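Local atomic coordinates of N-acetylglucosamine-6-phosphate deacetylase (Thermotoga maritima, PDB entry 1O12), a protein that probably removes the acetyl group from N-acetylglucosamine 6-phosphate, as a metal-dependent hydrolase of the NagA family that binds one metal ion per subunit. Residues 138-143 with 282-287; 91-96 with 125-130; 133-138 with 188-193; 242-247 with 298-303; 274-279 with 286-291. One frame throughout, in Å; residues are numbered along the deposited sequence.

Interaction 1 of 5, residues 138-143 with 282-287; sequences AHSEKH and GDLVVK
The imidazole of His143 meets the carboxylate of Asp283 with its edge: OD2 lies near the ring plane, and His143 NE2 donates to Asp283 OD2 over 3.4 Å in a hydrogen bond that is weak by length though almost straight, 173° at the proton. The carboxylate plane is turned 48° from that of the ring. Over one face of the imidazole, above its centre, sits the CG methylene of the neighbouring Lys142. That lysine starts out with CG wedged between its backbone N and carbonyl carbon (chi1 54°), runs on extended, and bends only at the last torsion, which brings NZ back to donate to Ser140 OG at 3.0 Å. It crosses Asp283 at about a right angle; Lys142 NZ stays 4.4 Å from Asp283 OD2, beyond a salt bridge.

The fold is the TIM barrel of the amidohydrolases. Residues 138-143 belong to the loop that follows strand 121-127, and Gly282 to Leu284 lead into strand 285-289, the second strand of a hairpin lying beside the barrel. Leu284 makes the apolar half of the contact. Its CD1 methyl rests on backbone rather than on another side chain, 3.3 Å from Ala138 O and 3.8 Å from Ser140 N. Ala138 is predicted to bind substrate. The next residue, His139, leaves the backbone on the side away from residues 282-287; its NE2 is hydrogen-bonded to Glu127 OE2 of the metal site and its ND1 to the backbone N of Ser96.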
# COMPACT_ATOMS: atom_id res chain seq x y z
N ALA A 138 18.93 15.42 -7.76
CA ALA A 138 18.89 16.29 -8.93
C ALA A 138 18.74 17.78 -8.61
O ALA A 138 18.82 18.61 -9.51
CB ALA A 138 17.78 15.84 -9.88
N HIS A 139 18.51 18.13 -7.36
CA HIS A 139 18.41 19.55 -7.02
C HIS A 139 19.80 20.00 -6.57
O HIS A 139 20.54 19.23 -5.94
CB HIS A 139 17.38 19.78 -5.89
CG HIS A 139 15.96 19.91 -6.37
ND1 HIS A 139 15.43 21.10 -6.81
CD2 HIS A 139 14.98 18.99 -6.49
CE1 HIS A 139 14.17 20.91 -7.18
NE2 HIS A 139 13.88 19.63 -7.00
N SER A 140 20.18 21.23 -6.92
CA SER A 140 21.48 21.75 -6.52
C SER A 140 21.49 21.98 -5.01
O SER A 140 20.75 22.82 -4.48
CB SER A 140 21.78 23.05 -7.25
OG SER A 140 23.16 23.28 -7.26
N GLU A 141 22.34 21.24 -4.31
CA GLU A 141 22.40 21.34 -2.85
C GLU A 141 22.69 22.75 -2.37
O GLU A 141 22.21 23.17 -1.30
CB GLU A 141 23.44 20.37 -2.28
CG GLU A 141 23.38 20.21 -0.76
CD GLU A 141 24.11 18.97 -0.27
OE1 GLU A 141 24.02 17.91 -0.94
OE2 GLU A 141 24.76 19.03 0.80
N LYS A 142 23.45 23.50 -3.16
CA LYS A 142 23.80 24.86 -2.76
C LYS A 142 22.61 25.81 -2.61
O LYS A 142 22.63 26.68 -1.75
CB LYS A 142 24.85 25.46 -3.71
CG LYS A 142 24.52 25.44 -5.20
CD LYS A 142 25.56 26.24 -6.00
CE LYS A 142 25.32 26.14 -7.52
NZ LYS A 142 25.61 24.76 -8.08
N HIS A 143 21.56 25.65 -3.41
CA HIS A 143 20.39 26.53 -3.34
C HIS A 143 19.35 26.12 -2.28
O HIS A 143 18.56 26.94 -1.83
CB HIS A 143 19.72 26.64 -4.71
CG HIS A 143 20.59 27.24 -5.77
ND1 HIS A 143 21.13 28.51 -5.66
CD2 HIS A 143 20.96 26.79 -6.99
CE1 HIS A 143 21.78 28.81 -6.77
NE2 HIS A 143 21.70 27.78 -7.60
N GLY A 282 19.14 23.25 -14.18
CA GLY A 282 19.54 24.28 -13.25
C GLY A 282 21.05 24.39 -13.40
O GLY A 282 21.55 24.69 -14.48
N ASP A 283 21.80 24.12 -12.32
CA ASP A 283 23.26 24.17 -12.38
C ASP A 283 23.85 22.77 -12.13
O ASP A 283 24.64 22.59 -11.20
CB ASP A 283 23.81 25.17 -11.34
CG ASP A 283 23.36 26.61 -11.60
OD1 ASP A 283 23.19 26.98 -12.79
OD2 ASP A 283 23.19 27.38 -10.61
N LEU A 284 23.47 21.80 -12.95
CA LEU A 284 23.93 20.40 -12.80
C LEU A 284 23.92 19.68 -14.14
O LEU A 284 22.95 19.77 -14.88
CB LEU A 284 23.01 19.64 -11.85
CG LEU A 284 23.05 20.06 -10.39
CD1 LEU A 284 22.02 19.29 -9.56
CD2 LEU A 284 24.45 19.82 -9.86
N VAL A 285 24.99 18.93 -14.43
CA VAL A 285 25.07 18.20 -15.70
C VAL A 285 24.23 16.91 -15.65
O VAL A 285 24.18 16.21 -14.64
CB VAL A 285 26.55 17.86 -16.07
CG1 VAL A 285 26.59 16.94 -17.28
CG2 VAL A 285 27.30 19.15 -16.40
N VAL A 286 23.58 16.61 -16.77
CA VAL A 286 22.73 15.45 -16.89
C VAL A 286 23.05 14.71 -18.18
O VAL A 286 23.28 15.34 -19.22
CB VAL A 286 21.23 15.87 -16.92
CG1 VAL A 286 20.35 14.68 -16.74
CG2 VAL A 286 20.96 16.88 -15.84
N LYS A 287 23.07 13.39 -18.11
CA LYS A 287 23.36 12.55 -19.26
C LYS A 287 22.08 11.84 -19.60
O LYS A 287 21.39 11.34 -18.71
CB LYS A 287 24.40 11.49 -18.91
CG LYS A 287 25.72 12.04 -18.40
CD LYS A 287 26.63 12.50 -19.53
CE LYS A 287 28.03 12.81 -19.00
NZ LYS A 287 28.64 11.66 -18.24

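Interaction 2 of 5, residues 91-96 with 125-130; sequences LATTVS and HLEGPY. With FE (Fe (III) ion), chain C.
His125 is clamped to the neighbouring strand by two backbone bonds around Thr93: His125 N donates to Ala92 O at 2.9 Å, and Thr94 N donates to His125 O at 2.8 Å. This is the parallel pairing of adjacent TIM-barrel strands, 87-93 and 121-127, joined by helix 99-115 in a beta-alpha-beta unit. With CG anti to its backbone N (chi1 173°), His125 extends in the same direction as Thr93, and Thr93 CG2 covers one ring face in a CH-pi contact, 3.8 Å from the centroid of the His125 ring. Both ring nitrogens are occupied, ND1 by Pro60 O and NE2 by Thr163 OG1, which fixes the rotation of the imidazole.

Leu126 runs alongside Thr94, its CD2 against the Thr94 hydroxyl and methyl. Glu127 then carries the contact to the metal. Its CB packs against Thr94 O and Thr93 CG2, and the extended chain beyond CG places Glu127 OE2 2.2 Å from the iron, where His188 and His209 are the other protein ligands. Besides His139 on OE2, the carboxylate has His61 as a partner on OE1.

Gly128 has a positive phi, and a CB there would run into Ser96 OG. Its carbonyl is tied to the other segment through a water that donates to Gly128 O and Val95 O and accepts from Thr94 OG1. A cis peptide leads into Pro129, and Ser96 OG lies against this turn, 3.4 Å from Pro129 CA.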
# COMPACT_ATOMS: atom_id res chain seq x y z
N LEU A 91 1.93 24.15 -15.63
CA LEU A 91 2.66 24.91 -14.64
C LEU A 91 4.14 24.69 -14.94
O LEU A 91 4.66 23.57 -14.81
CB LEU A 91 2.31 24.37 -13.24
CG LEU A 91 1.55 25.17 -12.17
CD1 LEU A 91 0.50 26.06 -12.79
CD2 LEU A 91 0.97 24.18 -11.15
N ALA A 92 4.79 25.76 -15.39
CA ALA A 92 6.22 25.77 -15.68
C ALA A 92 6.85 25.59 -14.31
O ALA A 92 6.69 26.41 -13.43
CB ALA A 92 6.61 27.11 -16.29
N THR A 93 7.56 24.50 -14.14
CA THR A 93 8.15 24.13 -12.86
C THR A 93 9.61 24.46 -12.75
O THR A 93 10.39 24.20 -13.66
CB THR A 93 7.93 22.62 -12.62
OG1 THR A 93 6.58 22.29 -12.99
CG2 THR A 93 8.16 22.24 -11.15
N THR A 94 9.99 25.02 -11.62
CA THR A 94 11.38 25.39 -11.39
C THR A 94 12.09 24.29 -10.61
O THR A 94 11.49 23.28 -10.24
CB THR A 94 11.45 26.65 -10.54
OG1 THR A 94 10.78 26.42 -9.29
CG2 THR A 94 10.77 27.82 -11.26
N VAL A 95 13.38 24.48 -10.39
CA VAL A 95 14.14 23.55 -9.56
C VAL A 95 14.73 24.46 -8.47
O VAL A 95 14.50 25.66 -8.50
CB VAL A 95 15.26 22.85 -10.36
CG1 VAL A 95 14.65 21.86 -11.31
CG2 VAL A 95 16.09 23.87 -11.12
N SER A 96 15.45 23.91 -7.50
CA SER A 96 16.05 24.75 -6.46
C SER A 96 16.97 25.79 -7.12
O SER A 96 17.74 25.48 -8.04
CB SER A 96 16.85 23.92 -5.47
OG SER A 96 15.98 23.11 -4.70
N HIS A 125 5.25 26.49 -10.86
CA HIS A 125 5.32 25.49 -9.79
C HIS A 125 6.75 25.55 -9.29
O HIS A 125 7.72 25.26 -10.02
CB HIS A 125 4.99 24.08 -10.31
CG HIS A 125 5.21 22.99 -9.31
ND1 HIS A 125 4.88 21.67 -9.56
CD2 HIS A 125 5.75 23.01 -8.06
CE1 HIS A 125 5.22 20.92 -8.52
NE2 HIS A 125 5.75 21.71 -7.60
N LEU A 126 6.87 25.99 -8.03
CA LEU A 126 8.16 26.15 -7.40
C LEU A 126 8.54 24.87 -6.65
O LEU A 126 8.10 24.64 -5.51
CB LEU A 126 8.13 27.36 -6.45
CG LEU A 126 7.84 28.77 -7.02
CD1 LEU A 126 7.59 29.75 -5.89
CD2 LEU A 126 8.99 29.25 -7.85
N GLU A 127 9.33 24.04 -7.32
CA GLU A 127 9.82 22.79 -6.76
C GLU A 127 11.15 23.13 -6.12
O GLU A 127 12.14 23.32 -6.81
CB GLU A 127 10.04 21.74 -7.85
CG GLU A 127 10.05 20.30 -7.32
CD GLU A 127 10.78 19.34 -8.22
OE1 GLU A 127 10.48 19.24 -9.43
OE2 GLU A 127 11.67 18.65 -7.71
N GLY A 128 11.17 23.20 -4.81
CA GLY A 128 12.39 23.58 -4.14
C GLY A 128 12.26 25.09 -4.00
O GLY A 128 11.35 25.67 -4.60
N PRO A 129 13.16 25.77 -3.30
CA PRO A 129 14.35 25.25 -2.61
C PRO A 129 14.14 24.81 -1.16
O PRO A 129 15.10 24.44 -0.50
CB PRO A 129 15.31 26.41 -2.70
CG PRO A 129 14.36 27.60 -2.41
CD PRO A 129 13.10 27.24 -3.20
N TYR A 130 12.91 24.85 -0.66
CA TYR A 130 12.66 24.44 0.72
C TYR A 130 12.47 22.92 0.88
O TYR A 130 11.45 22.42 1.38
CB TYR A 130 11.45 25.20 1.26
CG TYR A 130 11.51 26.65 0.88
CD1 TYR A 130 12.57 27.46 1.30
CD2 TYR A 130 10.54 27.21 0.05
CE1 TYR A 130 12.68 28.78 0.88
CE2 TYR A 130 10.63 28.53 -0.37
CZ TYR A 130 11.70 29.31 0.04
OH TYR A 130 11.83 30.60 -0.45
FE FE C . 11.92 16.48 -7.91
O HOH W 1 12.59 27.01 -6.71

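Interaction 3 of 5, residues 133-138 with 188-193; sequences KEKKGA and HSIATF. With FE (Fe (III) ion), chain C.
His188 and Lys135 are joined side chain to backbone: His188 ND1 donates to Lys135 O at 2.9 Å. Lys135 O lies in the plane of the ring, and the donor stands nearly on the extension of the C=O bond. With CG beside the backbone N (chi1 -66°), the ring has ND1 toward Lys135 and NE2 on the iron, 2.2 Å from His188 NE2 to the metal. Lys135 O is thus a second-shell group: it fixes the ring's rotation and, through the donated N-H, would probably make NE2 a stronger ligand.

Farther out, Ile190 is the apolar anchor. Its CG1 takes the position between backbone N and carbonyl carbon (chi1 50°). CD1 goes to the Glu134 carboxylate, 3.5 Å from Ile190 CD1 to Glu134 OE1, the extended glutamate crossing the isoleucine at about a right angle, while Ile190 CG2 lies between that carboxylate and Lys135 CG, 3.8 Å from the latter. Lys135 bends at chi2 just beyond this point and leads its ammonium away. Replacing Ile190 with an alanine would probably open a gap beside Lys135 CG and, without the methyl packed against its carboxylate, leave Glu134 freer to turn, with a long, weak ion pair to Lys215. Between the two anchors Ser189 forms an ST turn, its OG accepting from Ala191 N at 2.8 Å and bonding also to Glu167.

The contact pins the loop after strand 121-127 to the loop after strand 183-186. Thr192 N-caps helix 193-200, and Ser189 and Ala191 pack on Ile224 of helix 223-230.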
# COMPACT_ATOMS: atom_id res chain seq x y z
N LYS A 133 17.89 18.15 2.00
CA LYS A 133 19.11 17.88 1.23
C LYS A 133 19.32 16.36 1.14
O LYS A 133 19.94 15.87 0.18
CB LYS A 133 20.33 18.55 1.89
CG LYS A 133 20.34 20.08 1.80
CD LYS A 133 21.28 20.65 2.84
CE LYS A 133 21.35 22.15 2.79
NZ LYS A 133 22.51 22.64 3.60
N GLU A 134 18.80 15.61 2.11
CA GLU A 134 18.96 14.16 2.10
C GLU A 134 18.13 13.46 1.00
O GLU A 134 18.38 12.30 0.65
CB GLU A 134 18.61 13.58 3.48
CG GLU A 134 19.17 12.17 3.69
CD GLU A 134 18.82 11.56 5.04
OE1 GLU A 134 19.04 12.25 6.07
OE2 GLU A 134 18.35 10.39 5.07
N LYS A 135 17.15 14.17 0.46
CA LYS A 135 16.32 13.63 -0.60
C LYS A 135 16.28 14.71 -1.69
O LYS A 135 15.26 14.94 -2.32
CB LYS A 135 14.91 13.33 -0.07
CG LYS A 135 14.81 12.04 0.72
CD LYS A 135 15.15 10.86 -0.17
CE LYS A 135 15.12 9.56 0.57
NZ LYS A 135 15.51 8.43 -0.32
N LYS A 136 17.41 15.36 -1.88
CA LYS A 136 17.55 16.43 -2.86
C LYS A 136 17.43 15.96 -4.30
O LYS A 136 16.90 16.68 -5.14
CB LYS A 136 18.90 17.12 -2.69
CG LYS A 136 20.10 16.27 -3.06
CD LYS A 136 21.41 16.97 -2.71
CE LYS A 136 22.63 16.12 -3.11
NZ LYS A 136 22.85 16.07 -4.59
N GLY A 137 17.96 14.78 -4.58
CA GLY A 137 17.94 14.21 -5.91
C GLY A 137 17.82 15.14 -7.10
O GLY A 137 16.73 15.61 -7.43
N ALA A 138 18.93 15.42 -7.76
CA ALA A 138 18.89 16.29 -8.93
C ALA A 138 18.74 17.78 -8.61
O ALA A 138 18.82 18.61 -9.51
CB ALA A 138 17.78 15.84 -9.88
N HIS A 188 10.49 15.49 -1.62
CA HIS A 188 11.92 15.65 -1.31
C HIS A 188 12.09 15.81 0.18
O HIS A 188 12.70 16.75 0.64
CB HIS A 188 12.46 16.86 -2.05
CG HIS A 188 12.44 16.70 -3.53
ND1 HIS A 188 13.31 15.84 -4.20
CD2 HIS A 188 11.65 17.25 -4.49
CE1 HIS A 188 13.05 15.88 -5.49
NE2 HIS A 188 12.05 16.73 -5.70
N SER A 189 11.54 14.86 0.92
CA SER A 189 11.54 14.93 2.36
C SER A 189 11.78 13.60 3.06
O SER A 189 11.56 12.54 2.49
CB SER A 189 10.20 15.51 2.80
OG SER A 189 9.76 14.97 4.04
N ILE A 190 12.24 13.66 4.31
CA ILE A 190 12.41 12.43 5.08
C ILE A 190 11.45 12.46 6.25
O ILE A 190 11.50 11.62 7.12
CB ILE A 190 13.85 12.22 5.65
CG1 ILE A 190 14.32 13.47 6.38
CG2 ILE A 190 14.79 11.79 4.55
CD1 ILE A 190 15.82 13.40 6.71
N ALA A 191 10.56 13.44 6.24
CA ALA A 191 9.58 13.57 7.30
C ALA A 191 8.85 12.27 7.66
O ALA A 191 8.56 11.41 6.80
CB ALA A 191 8.56 14.65 6.93
N THR A 192 8.53 12.15 8.94
CA THR A 192 7.84 11.00 9.45
C THR A 192 6.36 11.19 9.17
O THR A 192 5.95 12.21 8.64
CB THR A 192 8.02 10.90 10.97
OG1 THR A 192 7.52 12.10 11.58
CG2 THR A 192 9.50 10.75 11.33
N PHE A 193 5.57 10.20 9.54
CA PHE A 193 4.14 10.25 9.37
C PHE A 193 3.53 11.39 10.17
O PHE A 193 2.63 12.09 9.68
CB PHE A 193 3.52 8.94 9.82
CG PHE A 193 2.02 8.95 9.82
CD1 PHE A 193 1.32 8.78 8.63
CD2 PHE A 193 1.31 9.11 11.00
CE1 PHE A 193 -0.05 8.78 8.62
CE2 PHE A 193 -0.08 9.11 11.00
CZ PHE A 193 -0.76 8.94 9.80
FE FE C . 11.92 16.48 -7.91

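Interaction 4 of 5, residues 242-247 with 298-303; sequences GVHLSR and GTLAGS
The contact between His244 and Leu300 is mainly a CH-pi interaction: Leu300 CD1 sits over the centre of one face of the imidazole, 3.7 Å from the centroid of the His244 ring and only 9° off its normal. The two side chains run past each other in opposite directions. Purely apolar packing adds to this. The second leucine methyl is used on Val243, with Leu300 CD2 3.8 Å from Val243 CG1, so that the isobutyl group forks between ring face and valine.

At the ring edge lies Gly302 O, but the angle at His244 NE2 is too poor for a hydrogen bond, and the very short approach to CE1 in the model is doubtful. ND1 is hydrogen-bonded to Asp241, which holds the ring in its rotation; Ser303 brings its CB near CE1 and spends its hydroxyl on Thr266 O. An alanine in place of His244 would probably strip Leu300 CD1 of its platform and leave Asp241 OD1 without this N-H.

Val243 also packs on Arg220 of the second subunit, and farther along the loop Ser246 OG is hydrogen-bonded to Arg220 O of that subunit. His244, Leu300, Ala301 and Gly302 are all predicted substrate-binding residues, and Gly302 adjoins Asp267, the predicted proton donor/acceptor: two loops meeting in this way are consistent with a wall of the NagA active-site pocket.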
# COMPACT_ATOMS: atom_id res chain seq x y z
N GLY A 242 7.67 4.25 -16.70
CA GLY A 242 8.19 2.90 -16.53
C GLY A 242 9.52 2.84 -15.81
O GLY A 242 9.98 1.75 -15.47
N VAL A 243 10.12 4.01 -15.58
CA VAL A 243 11.39 4.09 -14.88
C VAL A 243 11.25 4.67 -13.46
O VAL A 243 11.75 4.07 -12.51
CB VAL A 243 12.37 4.94 -15.71
CG1 VAL A 243 13.75 4.93 -15.08
CG2 VAL A 243 12.41 4.39 -17.14
N HIS A 244 10.60 5.84 -13.31
CA HIS A 244 10.40 6.42 -11.98
C HIS A 244 9.58 5.47 -11.10
O HIS A 244 9.71 5.47 -9.88
CB HIS A 244 9.71 7.78 -12.08
CG HIS A 244 10.62 8.87 -12.55
ND1 HIS A 244 11.05 8.97 -13.86
CD2 HIS A 244 11.26 9.85 -11.87
CE1 HIS A 244 11.91 9.96 -13.96
NE2 HIS A 244 12.06 10.51 -12.77
N LEU A 245 8.74 4.66 -11.74
CA LEU A 245 7.96 3.61 -11.07
C LEU A 245 7.88 2.46 -12.07
O LEU A 245 7.80 2.69 -13.29
CB LEU A 245 6.53 4.01 -10.78
CG LEU A 245 6.14 5.10 -9.81
CD1 LEU A 245 6.43 6.45 -10.43
CD2 LEU A 245 4.63 4.96 -9.54
N SER A 246 7.89 1.23 -11.58
CA SER A 246 7.76 0.12 -12.51
C SER A 246 6.26 -0.05 -12.75
O SER A 246 5.43 0.48 -12.00
CB SER A 246 8.32 -1.16 -11.90
OG SER A 246 7.61 -1.56 -10.73
N ARG A 247 5.92 -0.79 -13.79
CA ARG A 247 4.53 -1.03 -14.07
C ARG A 247 3.86 -1.67 -12.81
O ARG A 247 2.74 -1.31 -12.45
CB ARG A 247 4.42 -1.92 -15.34
CG ARG A 247 3.98 -3.37 -15.11
CD ARG A 247 2.69 -3.73 -15.88
NE ARG A 247 2.86 -3.60 -17.33
CZ ARG A 247 1.86 -3.66 -18.21
NH1 ARG A 247 2.12 -3.53 -19.52
NH2 ARG A 247 0.60 -3.82 -17.80
N GLY A 298 24.11 8.51 -11.33
CA GLY A 298 22.99 7.59 -11.54
C GLY A 298 21.59 8.10 -11.16
O GLY A 298 20.59 7.53 -11.60
N THR A 299 21.51 9.15 -10.35
CA THR A 299 20.21 9.69 -9.93
C THR A 299 19.32 10.12 -11.09
O THR A 299 19.78 10.83 -11.99
CB THR A 299 20.39 10.93 -9.03
OG1 THR A 299 21.28 10.62 -7.96
CG2 THR A 299 19.04 11.40 -8.48
N LEU A 300 18.06 9.72 -11.07
CA LEU A 300 17.15 10.15 -12.13
C LEU A 300 17.10 11.68 -12.08
O LEU A 300 17.07 12.26 -10.99
CB LEU A 300 15.75 9.58 -11.93
CG LEU A 300 15.60 8.08 -12.21
CD1 LEU A 300 14.21 7.62 -11.75
CD2 LEU A 300 15.86 7.77 -13.69
N ALA A 301 17.12 12.31 -13.25
CA ALA A 301 17.06 13.77 -13.34
C ALA A 301 15.87 14.23 -14.19
O ALA A 301 16.07 14.87 -15.22
CB ALA A 301 18.36 14.29 -13.94
N GLY A 302 14.65 13.91 -13.75
CA GLY A 302 13.46 14.29 -14.50
C GLY A 302 13.11 13.16 -15.47
O GLY A 302 13.43 12.01 -15.19
N SER A 303 12.47 13.48 -16.59
CA SER A 303 12.11 12.47 -17.59
C SER A 303 12.04 13.10 -18.98
O SER A 303 12.19 14.31 -19.14
CB SER A 303 10.73 11.86 -17.30
OG SER A 303 9.69 12.67 -17.84

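Interaction 5 of 5, residues 274-279 with 286-291; sequences LKDGTT and VKVKDG
Asp276 grips the turn at Gly291 with one oxygen: Asp276 OD1 accepts from Gly291 N on its syn lone pair, at 2.9 Å and 163° at the proton. Asp290 N is equally near OD1 but badly angled, so it does not count as a hydrogen bond. Val288 O also comes close, 3.1 Å from Asp276 OD1, an acceptor beside an acceptor. That carbonyl has its own donor, for the chain of Lys289, bent at its last three torsions, curls back until NZ lies above its plane, 2.9 Å from Lys289 NZ to Val288 O; the nearby ammonium would probably offset part of the repulsion between the two oxygens. Asp276 itself is the centre of an inverse gamma turn.

These residues form the open end of a beta hairpin, strands 278-280 and 285-289, to which strand 292-294 adds a third antiparallel strand. Pairing in the hairpin is loose; Val286 N donates to Thr279 O at 2.9 Å, 168° at the proton. Thr278 OG1 donates to the carbonyl of its own neighbour, at 2.8 Å from Gly277 O, leaving the methyl to face the other strand: Thr278 CG2 runs alongside Lys287 CD at 3.8 Å.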
# COMPACT_ATOMS: atom_id res chain seq x y z
N LEU A 274 14.54 15.14 -27.78
CA LEU A 274 15.82 15.41 -28.42
C LEU A 274 16.71 14.17 -28.35
O LEU A 274 16.54 13.33 -27.46
CB LEU A 274 16.52 16.58 -27.74
CG LEU A 274 15.73 17.88 -27.68
CD1 LEU A 274 16.60 19.00 -27.12
CD2 LEU A 274 15.24 18.24 -29.07
N LYS A 275 17.65 14.04 -29.28
CA LYS A 275 18.58 12.90 -29.30
C LYS A 275 19.27 12.71 -27.95
O LYS A 275 19.41 13.65 -27.17
CB LYS A 275 19.67 13.09 -30.40
CG LYS A 275 19.79 14.51 -30.99
CD LYS A 275 19.92 15.63 -29.92
CE LYS A 275 19.54 17.02 -30.47
NZ LYS A 275 18.14 17.08 -31.01
N ASP A 276 19.70 11.49 -27.66
CA ASP A 276 20.38 11.24 -26.39
C ASP A 276 21.63 12.12 -26.35
O ASP A 276 22.71 11.71 -26.74
CB ASP A 276 20.76 9.76 -26.25
CG ASP A 276 19.56 8.86 -25.99
OD1 ASP A 276 18.85 9.07 -24.98
OD2 ASP A 276 19.31 7.94 -26.80
N GLY A 277 21.46 13.35 -25.87
CA GLY A 277 22.59 14.25 -25.80
C GLY A 277 23.14 14.40 -24.40
O GLY A 277 23.19 13.42 -23.63
N THR A 278 23.54 15.63 -24.06
CA THR A 278 24.09 15.90 -22.74
C THR A 278 23.88 17.35 -22.33
O THR A 278 24.68 18.22 -22.69
CB THR A 278 25.59 15.58 -22.71
OG1 THR A 278 25.79 14.21 -23.07
CG2 THR A 278 26.17 15.85 -21.33
N THR A 279 22.82 17.62 -21.57
CA THR A 279 22.53 18.98 -21.11
C THR A 279 22.66 19.12 -19.60
O THR A 279 23.50 18.46 -18.97
CB THR A 279 21.10 19.44 -21.55
OG1 THR A 279 20.13 18.50 -21.09
CG2 THR A 279 20.99 19.55 -23.07
N VAL A 286 23.58 16.61 -16.77
CA VAL A 286 22.73 15.45 -16.89
C VAL A 286 23.05 14.71 -18.18
O VAL A 286 23.28 15.34 -19.22
CB VAL A 286 21.23 15.87 -16.92
CG1 VAL A 286 20.35 14.68 -16.74
CG2 VAL A 286 20.96 16.88 -15.84
N LYS A 287 23.07 13.39 -18.11
CA LYS A 287 23.36 12.55 -19.26
C LYS A 287 22.08 11.84 -19.60
O LYS A 287 21.39 11.34 -18.71
CB LYS A 287 24.40 11.49 -18.91
CG LYS A 287 25.72 12.04 -18.40
CD LYS A 287 26.63 12.50 -19.53
CE LYS A 287 28.03 12.81 -19.00
NZ LYS A 287 28.64 11.66 -18.24
N VAL A 288 21.75 11.78 -20.89
CA VAL A 288 20.53 11.11 -21.32
C VAL A 288 20.87 9.92 -22.22
O VAL A 288 21.33 10.09 -23.35
CB VAL A 288 19.59 12.09 -22.07
CG1 VAL A 288 18.35 11.38 -22.54
CG2 VAL A 288 19.19 13.24 -21.14
N LYS A 289 20.63 8.72 -21.68
CA LYS A 289 20.87 7.47 -22.41
C LYS A 289 19.53 6.76 -22.54
O LYS A 289 18.86 6.46 -21.54
CB LYS A 289 21.86 6.58 -21.65
CG LYS A 289 23.25 7.20 -21.45
CD LYS A 289 24.18 7.06 -22.68
CE LYS A 289 23.83 7.99 -23.85
NZ LYS A 289 24.11 9.45 -23.61
N ASP A 290 19.13 6.49 -23.78
CA ASP A 290 17.86 5.82 -24.05
C ASP A 290 16.65 6.55 -23.48
O ASP A 290 15.70 5.92 -23.03
CB ASP A 290 17.88 4.40 -23.49
CG ASP A 290 18.48 3.40 -24.46
OD1 ASP A 290 17.91 3.25 -25.57
OD2 ASP A 290 19.51 2.78 -24.11
N GLY A 291 16.70 7.88 -23.49
CA GLY A 291 15.56 8.64 -23.00
C GLY A 291 15.54 8.84 -21.51
O GLY A 291 14.80 9.69 -21.01

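In the fold
Interactions 2 and 4 are buried, 1 and 3 partly so, and 5 lies at the surface. Interactions 2 and 3 meet at the iron, each supplying a ligand, and His139 of interaction 1 adds a second-shell bond to Glu127. Interaction 2 joins two barrel strands by backbone bonds, whereas 3 and 4 join loops, through one side-chain-to-carbonyl bond and through apolar and CH-pi packing respectively. Interactions 1 and 5 share strand 285-289: 1 ties the residues leading into it, Asp283 and Leu284, to the loop 138-143, and 5 binds it into the hairpin through one backbone bond and the carboxylate of an exposed aspartate. Val286 on Ala301 links this hairpin to interaction 4.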